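Local coordinates for lectin (PDB 4HSD), which binds a metal ion in the central channel of a four-bladed beta-propeller of the hemopexin type and probably recognises carbohydrate, at residues A[7-12]-A[173-178]; A[62-67]-A[75-80]. One frame throughout, in Å; residues are numbered along the deposited sequence.

In the fold
Contact 1 lies at the centre of the four-bladed hemopexin-type propeller, and contact 2 runs outward from the channel; their centres are about 10 Å apart. Contact 1 sets the inner strands of two blades side by side, lining the channel. Contact 2 is the hairpin of a third blade, and its inner strand faces 7-12. The sodium ion ties them together. Contact 1 supplies Asn7 and Asp174, contact 2 supplies Asp65 O at 2.5 Å from the ion, and Asp121 O completes the set. The same four residues are seen to bind calcium or magnesium. Beside the ion and further along the strands the contacts also touch: Ala8 CB packs 3.2 Å from Ile64 O, and Ser67 OG probably hydrogen-bonds Ala9 O at 3.2 Å.

Contact 1 of 2, residues A[7-12]-A[173-178]; sequences NAAFRS and MDSAFA. With NA (sodium ion), chain C.
A chi1 of -150° carries the Asn7 amide away from its own backbone N, and chi2 then points OD1 at the sodium ion. Its own carbonyl and that of Asp174 meet the same ion. This is the central channel of a hemopexin-type beta-propeller. Strands 7-11 and 175-178 are the innermost strands of two blades and run parallel, 7° apart, with axes 5.1 Å from each other. They are not paired by backbone hydrogen bonds.

The ion takes Asn7 OD1 at 2.6 Å and Asp174 O at 2.5 Å. Asn7 O and Asp174 O stand only 2.7 Å apart, an approach the shared cation makes tolerable. Asp65 O and Asp121 O from the other two blades complete the site. At both Asn7-Ala8 and Asp174-Ser175 a classic beta bulge faces the next strand of its own blade, at Phe21 and Phe188.

Further along, a water bridges the strands. It accepts from Ala9 N and can donate to Ala176 O, at 2.9 Å each. Ala9 CB points across to the other strand and packs on Phe177 CB at 3.7 Å. Ser175 CB lies over the Asn7-Ala8 peptide. The Phe177 ring meets Tyr31 edge-to-face.

Arg11 closes the far end. Its aliphatic part runs extended past the Ala178 carbonyl, then bends at chi3 (54°). Ala178 CB lies over one guanidinium face, near the rim. NH1 hydrogen-bonds Ser179 O, while CD sits 3.1 Å from Ala178 O.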
loop_
_atom_site.group_PDB
_atom_site.type_symbol
_atom_site.label_atom_id
_atom_site.label_comp_id
_atom_site.label_asym_id
_atom_site.label_seq_id
_atom_site.Cartn_x
_atom_site.Cartn_y
_atom_site.Cartn_z
ATOM N N ASN A 7 6.948 2.052 3.744
ATOM C CA ASN A 7 7.316 1.271 2.579
ATOM C C ASN A 7 6.123 0.564 1.922
ATOM O O ASN A 7 6.130 0.346 0.692
ATOM C CB ASN A 7 8.326 0.220 3.016
ATOM C CG ASN A 7 9.280 -0.150 1.925
ATOM O OD1 ASN A 7 9.228 0.387 0.810
ATOM N ND2 ASN A 7 10.177 -1.089 2.238
ATOM N N ALA A 8 5.113 0.276 2.726
ATOM C CA ALA A 8 3.981 -0.481 2.226
ATOM C C ALA A 8 2.855 -0.326 3.205
ATOM O O ALA A 8 3.080 -0.259 4.430
ATOM C CB ALA A 8 4.337 -1.934 2.086
ATOM N N ALA A 9 1.648 -0.236 2.654
ATOM C CA ALA A 9 0.448 -0.137 3.448
ATOM C C ALA A 9 -0.686 -0.778 2.670
ATOM O O ALA A 9 -0.608 -0.915 1.443
ATOM C CB ALA A 9 0.127 1.335 3.770
ATOM N N PHE A 10 -1.714 -1.186 3.413
ATOM C CA PHE A 10 -2.951 -1.690 2.844
ATOM C C PHE A 10 -4.022 -1.317 3.862
ATOM O O PHE A 10 -3.756 -1.318 5.069
ATOM C CB PHE A 10 -2.899 -3.201 2.570
ATOM C CG PHE A 10 -2.824 -4.066 3.808
ATOM C CD1 PHE A 10 -1.722 -4.865 4.022
ATOM C CD2 PHE A 10 -3.867 -4.094 4.747
ATOM C CE1 PHE A 10 -1.638 -5.668 5.125
ATOM C CE2 PHE A 10 -3.788 -4.898 5.878
ATOM C CZ PHE A 10 -2.671 -5.689 6.070
ATOM N N ARG A 11 -5.214 -0.981 3.380
ATOM C CA ARG A 11 -6.324 -0.575 4.249
ATOM C C ARG A 11 -6.892 -1.773 5.011
ATOM O O ARG A 11 -6.949 -2.871 4.484
ATOM C CB ARG A 11 -7.416 0.082 3.393
ATOM C CG ARG A 11 -8.617 0.632 4.161
ATOM C CD ARG A 11 -9.627 1.280 3.221
ATOM N NE ARG A 11 -10.018 0.346 2.157
ATOM C CZ ARG A 11 -10.872 0.618 1.174
ATOM N NH1 ARG A 11 -11.470 1.798 1.096
ATOM N NH2 ARG A 11 -11.119 -0.307 0.264
ATOM N N SER A 12 -7.273 -1.567 6.268
ATOM C CA SER A 12 -7.813 -2.648 7.088
ATOM C C SER A 12 -9.311 -2.753 6.890
ATOM O O SER A 12 -9.940 -1.844 6.354
ATOM C CB SER A 12 -7.491 -2.409 8.567
ATOM O OG SER A 12 -7.872 -3.517 9.361
ATOM N N MET A 173 6.416 6.608 -5.914
ATOM C CA MET A 173 5.764 6.515 -4.614
ATOM C C MET A 173 6.272 5.285 -3.877
ATOM O O MET A 173 6.234 4.182 -4.408
ATOM C CB MET A 173 4.251 6.472 -4.753
ATOM C CG MET A 173 3.661 7.781 -5.190
ATOM S SD MET A 173 2.318 7.518 -6.328
ATOM C CE MET A 173 2.536 8.953 -7.356
ATOM N N ASP A 174 6.755 5.529 -2.678
ATOM C CA ASP A 174 7.276 4.582 -1.751
ATOM C C ASP A 174 6.225 3.689 -1.111
ATOM O O ASP A 174 6.470 2.550 -0.826
ATOM C CB ASP A 174 8.037 5.363 -0.673
ATOM C CG ASP A 174 9.459 5.755 -1.071
ATOM O OD1 ASP A 174 10.116 6.342 -0.232
ATOM O OD2 ASP A 174 9.923 5.464 -2.190
ATOM N N SER A 175 5.054 4.254 -0.860
ATOM C CA SER A 175 3.969 3.565 -0.160
ATOM C C SER A 175 2.609 4.176 -0.478
ATOM O O SER A 175 2.533 5.340 -0.817
ATOM C CB SER A 175 4.213 3.583 1.352
ATOM O OG SER A 175 3.017 3.316 2.092
ATOM N N ALA A 176 1.540 3.386 -0.362
ATOM C CA ALA A 176 0.186 3.908 -0.549
ATOM C C ALA A 176 -0.884 3.090 0.135
ATOM O O ALA A 176 -0.685 1.919 0.404
ATOM C CB ALA A 176 -0.156 4.027 -2.033
ATOM N N PHE A 177 -2.005 3.740 0.444
ATOM C CA PHE A 177 -3.209 3.040 0.879
ATOM C C PHE A 177 -4.470 3.886 0.630
ATOM O O PHE A 177 -4.398 5.116 0.562
ATOM C CB PHE A 177 -3.082 2.458 2.307
ATOM C CG PHE A 177 -3.293 3.432 3.434
ATOM C CD1 PHE A 177 -2.267 4.287 3.833
ATOM C CD2 PHE A 177 -4.486 3.430 4.167
ATOM C CE1 PHE A 177 -2.436 5.156 4.921
ATOM C CE2 PHE A 177 -4.658 4.297 5.267
ATOM C CZ PHE A 177 -3.630 5.150 5.643
ATOM N N ALA A 178 -5.595 3.207 0.427
ATOM C CA ALA A 178 -6.873 3.856 0.212
ATOM C C ALA A 178 -7.546 4.180 1.532
ATOM O O ALA A 178 -7.450 3.403 2.482
ATOM C CB ALA A 178 -7.785 2.965 -0.638
HETATM NA NA NA C . 7.812 0.518 -1.410
HETATM O O HOH W 1 1.375 0.046 -0.224
#

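Contact 2 of 2, residues A[62-67]-A[75-80]; sequences YGIDCS and AFIFYE. With NA (sodium ion), chain C.
The inner beta hairpin of one propeller blade, strands 66-69 and 74-79, begins here, just after helix 58-62. Gly63 leaves the helix with positive phi, and the chain then turns into strand 66-69, antiparallel to 74-79. Asp65 N donates to Phe78 O at 3.1 Å. The bond is bent, and the donor sits above the carbonyl plane. Phe78 N gives a 2.8 Å bond to Cys66 O, and this oxygen also lies at the edge of the Phe78 ring, in its plane. Ser67 and Ile77 form the next, non-hydrogen-bonded pair, where Ser67 CB packs on Ile77 CG2.

Asp65 serves two sites. Its carbonyl O binds the channel sodium ion, while its side chain turns to the hairpin. A chi1 of 65° sets CG between the backbone N and the carbonyl carbon and brings the carboxylate to the strand end. OD2 takes Glu80 N on its syn side at 2.9 Å, in a fairly straight bond of 165°. This grip probably helps position the metal-binding carbonyl.

Ile64 CG2 touches both Phe78 O and Ile77 CB. Cys66 SG lies obliquely to the Phe78 ring, 5.0 Å from its centroid. At the outer end the Tyr62 and Tyr79 rings are nearly parallel but slid apart, so they barely overlap. The closer contact is CH-pi: Tyr62 CB stands over one face of the Tyr79 ring, 3.8 Å from its centroid, with Glu80 CG over the other face.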
loop_
_atom_site.group_PDB
_atom_site.type_symbol
_atom_site.label_atom_id
_atom_site.label_comp_id
_atom_site.label_asym_id
_atom_site.label_seq_id
_atom_site.Cartn_x
_atom_site.Cartn_y
_atom_site.Cartn_z
ATOM N N TYR A 62 12.755 -9.727 5.863
ATOM C CA TYR A 62 13.020 -8.470 5.184
ATOM C C TYR A 62 11.937 -7.421 5.238
ATOM O O TYR A 62 12.147 -6.276 4.845
ATOM C CB TYR A 62 13.404 -8.757 3.715
ATOM C CG TYR A 62 14.771 -9.376 3.630
ATOM C CD1 TYR A 62 15.896 -8.656 4.015
ATOM C CD2 TYR A 62 14.946 -10.694 3.223
ATOM C CE1 TYR A 62 17.144 -9.236 3.990
ATOM C CE2 TYR A 62 16.192 -11.266 3.202
ATOM C CZ TYR A 62 17.286 -10.539 3.584
ATOM O OH TYR A 62 18.541 -11.076 3.565
ATOM N N GLY A 63 10.765 -7.781 5.713
ATOM C CA GLY A 63 9.692 -6.805 5.729
ATOM C C GLY A 63 8.923 -6.877 4.432
ATOM O O GLY A 63 9.121 -7.783 3.623
ATOM N N ILE A 64 8.020 -5.929 4.245
ATOM C CA ILE A 64 7.148 -5.936 3.088
ATOM C C ILE A 64 7.225 -4.577 2.344
ATOM O O ILE A 64 6.968 -3.507 2.924
ATOM C CB ILE A 64 5.728 -6.280 3.529
ATOM C CG1 ILE A 64 5.668 -7.754 3.971
ATOM C CG2 ILE A 64 4.772 -6.068 2.404
ATOM C CD1 ILE A 64 6.114 -8.011 5.387
ATOM N N ASP A 65 7.619 -4.615 1.075
ATOM C CA ASP A 65 7.816 -3.358 0.356
ATOM C C ASP A 65 6.591 -2.812 -0.431
ATOM O O ASP A 65 6.659 -1.717 -0.987
ATOM C CB ASP A 65 9.076 -3.415 -0.517
ATOM C CG ASP A 65 8.978 -4.431 -1.624
ATOM O OD1 ASP A 65 7.857 -4.646 -2.141
ATOM O OD2 ASP A 65 10.038 -4.980 -2.032
ATOM N N CYS A 66 5.504 -3.577 -0.500
ATOM C CA CYS A 66 4.289 -3.159 -1.192
ATOM C C CYS A 66 3.138 -4.069 -0.733
ATOM O O CYS A 66 3.323 -5.299 -0.566
ATOM C CB CYS A 66 4.473 -3.283 -2.712
ATOM S SG CYS A 66 3.090 -2.658 -3.735
ATOM N N SER A 67 1.966 -3.470 -0.521
ATOM C CA SER A 67 0.757 -4.233 -0.182
ATOM C C SER A 67 -0.540 -3.521 -0.572
ATOM O O SER A 67 -0.539 -2.314 -0.815
ATOM C CB SER A 67 0.734 -4.641 1.305
ATOM O OG SER A 67 0.964 -3.552 2.181
ATOM N N ALA A 75 -5.264 -9.364 2.037
ATOM C CA ALA A 75 -4.387 -8.393 1.408
ATOM C C ALA A 75 -3.161 -9.065 0.777
ATOM O O ALA A 75 -2.653 -10.043 1.301
ATOM C CB ALA A 75 -3.947 -7.327 2.435
ATOM N N PHE A 76 -2.720 -8.517 -0.360
ATOM C CA PHE A 76 -1.559 -9.001 -1.080
ATOM C C PHE A 76 -0.331 -8.287 -0.529
ATOM O O PHE A 76 -0.340 -7.088 -0.286
ATOM C CB PHE A 76 -1.699 -8.739 -2.594
ATOM C CG PHE A 76 -2.403 -9.847 -3.365
ATOM C CD1 PHE A 76 -1.787 -11.061 -3.586
ATOM C CD2 PHE A 76 -3.661 -9.641 -3.918
ATOM C CE1 PHE A 76 -2.422 -12.062 -4.310
ATOM C CE2 PHE A 76 -4.301 -10.648 -4.659
ATOM C CZ PHE A 76 -3.677 -11.860 -4.849
ATOM N N ILE A 77 0.727 -9.044 -0.324
ATOM C CA ILE A 77 1.955 -8.510 0.206
ATOM C C ILE A 77 3.093 -8.938 -0.709
ATOM O O ILE A 77 3.083 -10.035 -1.267
ATOM C CB ILE A 77 2.186 -8.990 1.633
ATOM C CG1 ILE A 77 2.050 -10.515 1.700
ATOM C CG2 ILE A 77 1.167 -8.354 2.568
ATOM C CD1 ILE A 77 3.320 -11.279 1.498
ATOM N N PHE A 78 4.056 -8.037 -0.862
ATOM C CA PHE A 78 5.184 -8.208 -1.764
ATOM C C PHE A 78 6.526 -7.908 -1.092
ATOM O O PHE A 78 6.597 -7.279 -0.036
ATOM C CB PHE A 78 5.065 -7.190 -2.900
ATOM C CG PHE A 78 3.924 -7.422 -3.839
ATOM C CD1 PHE A 78 4.149 -8.046 -5.062
ATOM C CD2 PHE A 78 2.641 -6.924 -3.560
ATOM C CE1 PHE A 78 3.121 -8.186 -5.989
ATOM C CE2 PHE A 78 1.615 -7.065 -4.486
ATOM C CZ PHE A 78 1.860 -7.710 -5.712
ATOM N N TYR A 79 7.583 -8.321 -1.778
ATOM C CA TYR A 79 8.977 -8.009 -1.448
ATOM C C TYR A 79 9.732 -8.465 -2.687
ATOM O O TYR A 79 9.656 -9.649 -3.062
ATOM C CB TYR A 79 9.516 -8.733 -0.220
ATOM C CG TYR A 79 10.981 -8.402 -0.015
ATOM C CD1 TYR A 79 11.360 -7.169 0.454
ATOM C CD2 TYR A 79 11.988 -9.306 -0.361
ATOM C CE1 TYR A 79 12.687 -6.826 0.601
ATOM C CE2 TYR A 79 13.333 -8.981 -0.224
ATOM C CZ TYR A 79 13.673 -7.732 0.270
ATOM O OH TYR A 79 14.994 -7.388 0.454
ATOM N N GLU A 80 10.415 -7.518 -3.327
ATOM C CA GLU A 80 11.109 -7.745 -4.579
ATOM C C GLU A 80 10.204 -8.509 -5.544
ATOM O O GLU A 80 9.034 -8.156 -5.665
ATOM C CB GLU A 80 12.453 -8.436 -4.360
ATOM C CG GLU A 80 13.521 -7.459 -3.903
ATOM C CD GLU A 80 14.806 -8.134 -3.424
ATOM O OE1 GLU A 80 15.152 -9.223 -3.929
ATOM O OE2 GLU A 80 15.482 -7.564 -2.553
HETATM NA NA NA C . 7.812 0.518 -1.410
#